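Local coordinates for protein phosphatase Slingshot homolog 2 (Homo sapiens, PDB 2NT2) that dephosphorylates phosphoserine, phosphothreonine and phosphotyrosine in proteins, activating the actin-depolymerizing factor cofilin through its dual-specificity phosphatase catalytic domain, at residues A[15-20]-A[87-92]. The protein carries 1 engineered substitution. Numbering follows the deposited sequence.
Sequences SEWNAS and HSKMGV. Engineered in segment 87-92: S88 (natural residue Cys). With SO4 (sulfate ion), chain D.
E16 N, in the first turn of helix 16-19, gives its hydrogen to K89 O at 3.3 Å, nearly straight at the hydrogen (173°) though the donor stands above the carbonyl plane. Beside it S15 CB packs on K89 O and M90 O. The side chains of E16 and K89 run side by side in the same direction and end in a weak salt bridge, OE1 of E16 lying 3.5 Å from NZ of K89. CG of E16 covers one face of the W17 indole, while M90 lies at the edge of that ring, CE 3.5 Å from W17 CZ3 and its sulfur likewise at the edge, a Met-aromatic contact. Deeper in, A19 CB sits 3.4 Å from the centroid of the H87 imidazole, a CH-pi contact over the ring face. CG of H87 lies between its backbone N and carbonyl carbon (chi1 78°), which brings ND1 to donate to S88 O, 3.2 Å away and close to the ring plane; this bond and A19 over the face probably limit the ring's rotation. A leucine in place of H87 would probably leave S88 O without this side-chain donor and A19 CB without a flat ring to sit on. The principle illustrated is a phosphatase P-loop buttressed from behind, its backbone amides turned to the anion. M90 N hydrogen-bonds to sulfate O1 at 2.7 Å and V92 N to O4 at 2.9 Å, where substrate phosphate would probably lie. S88 is engineered in place of the cysteine that forms the phosphocysteine intermediate. R94 NE and S93 N also hydrogen-bond to the sulfate. Segment 87-92 runs from strand 83-87 toward helix 94-107; helix 16-19, N-capped by S15 after the neighbouring parallel strand 11-14, packs against it.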
loop_
_atom_site.group_PDB
_atom_site.type_symbol
_atom_site.label_atom_id
_atom_site.label_comp_id
_atom_site.label_asym_id
_atom_site.label_seq_id
_atom_site.Cartn_x
_atom_site.Cartn_y
_atom_site.Cartn_z
ATOM N N SER A 15 -1.471 2.835 -9.072
ATOM C CA SER A 15 -2.638 2.194 -9.656
ATOM C C SER A 15 -2.266 0.953 -10.458
ATOM O O SER A 15 -1.096 0.588 -10.574
ATOM C CB SER A 15 -3.388 3.181 -10.563
ATOM O OG SER A 15 -2.557 3.608 -11.636
ATOM N N GLU A 16 -3.290 0.315 -11.034
ATOM C CA GLU A 16 -3.057 -0.851 -11.877
ATOM C C GLU A 16 -2.291 -0.472 -13.136
ATOM O O GLU A 16 -1.509 -1.268 -13.655
ATOM C CB GLU A 16 -4.374 -1.534 -12.253
ATOM C CG GLU A 16 -5.336 -0.670 -13.050
ATOM C CD GLU A 16 -6.324 -1.506 -13.842
ATOM O OE1 GLU A 16 -7.528 -1.186 -13.830
ATOM O OE2 GLU A 16 -5.892 -2.492 -14.475
ATOM N N TRP A 17 -2.539 0.738 -13.635
ATOM C CA TRP A 17 -1.855 1.190 -14.846
ATOM C C TRP A 17 -0.389 1.484 -14.574
ATOM O O TRP A 17 0.445 1.367 -15.469
ATOM C CB TRP A 17 -2.595 2.386 -15.452
ATOM C CG TRP A 17 -4.013 1.990 -15.769
ATOM C CD1 TRP A 17 -4.441 1.261 -16.840
ATOM C CD2 TRP A 17 -5.178 2.301 -14.997
ATOM N NE1 TRP A 17 -5.803 1.101 -16.784
ATOM C CE2 TRP A 17 -6.281 1.730 -15.666
ATOM C CE3 TRP A 17 -5.398 3.008 -13.813
ATOM C CZ2 TRP A 17 -7.584 1.844 -15.182
ATOM C CZ3 TRP A 17 -6.691 3.121 -13.335
ATOM C CH2 TRP A 17 -7.768 2.542 -14.019
ATOM N N ASN A 18 -0.066 1.798 -13.324
ATOM C CA ASN A 18 1.323 1.871 -12.889
ATOM C C ASN A 18 1.919 0.474 -12.765
ATOM O O ASN A 18 3.092 0.250 -13.055
ATOM C CB ASN A 18 1.447 2.605 -11.555
ATOM C CG ASN A 18 1.035 4.059 -11.616
ATOM O OD1 ASN A 18 1.137 4.730 -12.643
ATOM N ND2 ASN A 18 0.541 4.578 -10.498
ATOM N N ALA A 19 1.108 -0.494 -12.327
ATOM C CA ALA A 19 1.658 -1.828 -12.115
ATOM C C ALA A 19 1.912 -2.551 -13.436
ATOM O O ALA A 19 2.701 -3.500 -13.474
ATOM C CB ALA A 19 0.748 -2.646 -11.217
ATOM N N SER A 20 1.247 -2.100 -14.499
ATOM C CA SER A 20 1.451 -2.667 -15.830
ATOM C C SER A 20 2.522 -1.930 -16.631
ATOM O O SER A 20 2.788 -2.287 -17.785
ATOM C CB SER A 20 0.156 -2.756 -16.626
ATOM O OG SER A 20 -0.540 -1.553 -16.826
ATOM N N HIS A 87 -0.161 -0.991 -4.779
ATOM C CA HIS A 87 -1.163 -0.549 -5.749
ATOM C C HIS A 87 -2.491 -1.276 -5.566
ATOM O O HIS A 87 -2.570 -2.359 -4.992
ATOM C CB HIS A 87 -0.652 -0.697 -7.175
ATOM C CG HIS A 87 -0.667 -2.071 -7.756
ATOM N ND1 HIS A 87 -1.711 -2.537 -8.524
ATOM C CD2 HIS A 87 0.225 -3.088 -7.704
ATOM C CE1 HIS A 87 -1.466 -3.776 -8.914
ATOM N NE2 HIS A 87 -0.294 -4.138 -8.427
ATOM N N SER A 88 -3.531 -0.607 -6.047
ATOM C CA SER A 88 -4.878 -1.148 -6.148
ATOM C C SER A 88 -5.355 -1.005 -7.591
ATOM O O SER A 88 -4.542 -1.082 -8.517
ATOM C CB SER A 88 -5.818 -0.438 -5.174
ATOM O OG SER A 88 -5.700 0.970 -5.276
ATOM N N LYS A 89 -6.643 -0.765 -7.791
ATOM C CA LYS A 89 -7.095 -0.367 -9.128
ATOM C C LYS A 89 -6.845 1.126 -9.345
ATOM O O LYS A 89 -6.241 1.517 -10.337
ATOM C CB LYS A 89 -8.564 -0.708 -9.337
ATOM C CG LYS A 89 -9.257 0.089 -10.430
ATOM C CD LYS A 89 -10.207 -0.762 -11.248
ATOM C CE LYS A 89 -10.712 -0.001 -12.463
ATOM N NZ LYS A 89 -10.962 -0.904 -13.620
ATOM N N MET A 90 -7.311 1.974 -8.429
ATOM C CA MET A 90 -7.111 3.407 -8.595
ATOM C C MET A 90 -5.933 3.952 -7.801
ATOM O O MET A 90 -5.401 5.007 -8.161
ATOM C CB MET A 90 -8.385 4.179 -8.240
ATOM C CG MET A 90 -9.665 3.618 -8.828
ATOM S SD MET A 90 -9.673 3.479 -10.624
ATOM C CE MET A 90 -8.672 4.883 -11.100
ATOM N N GLY A 91 -5.514 3.255 -6.756
ATOM C CA GLY A 91 -4.460 3.749 -5.879
ATOM C C GLY A 91 -4.993 4.821 -4.942
ATOM O O GLY A 91 -4.292 5.762 -4.581
ATOM N N VAL A 92 -6.248 4.681 -4.544
ATOM C CA VAL A 92 -6.968 5.702 -3.791
ATOM C C VAL A 92 -7.460 5.197 -2.446
ATOM O O VAL A 92 -7.468 5.927 -1.456
ATOM C CB VAL A 92 -8.165 6.194 -4.634
ATOM C CG1 VAL A 92 -9.331 6.621 -3.763
ATOM C CG2 VAL A 92 -7.712 7.320 -5.552
HETATM S S SO4 D . -8.870 1.345 -5.169
HETATM O O1 SO4 D . -8.631 0.742 -6.472
HETATM O O2 SO4 D . -10.099 2.135 -5.173
HETATM O O3 SO4 D . -8.996 0.294 -4.155
HETATM O O4 SO4 D . -7.738 2.215 -4.829
#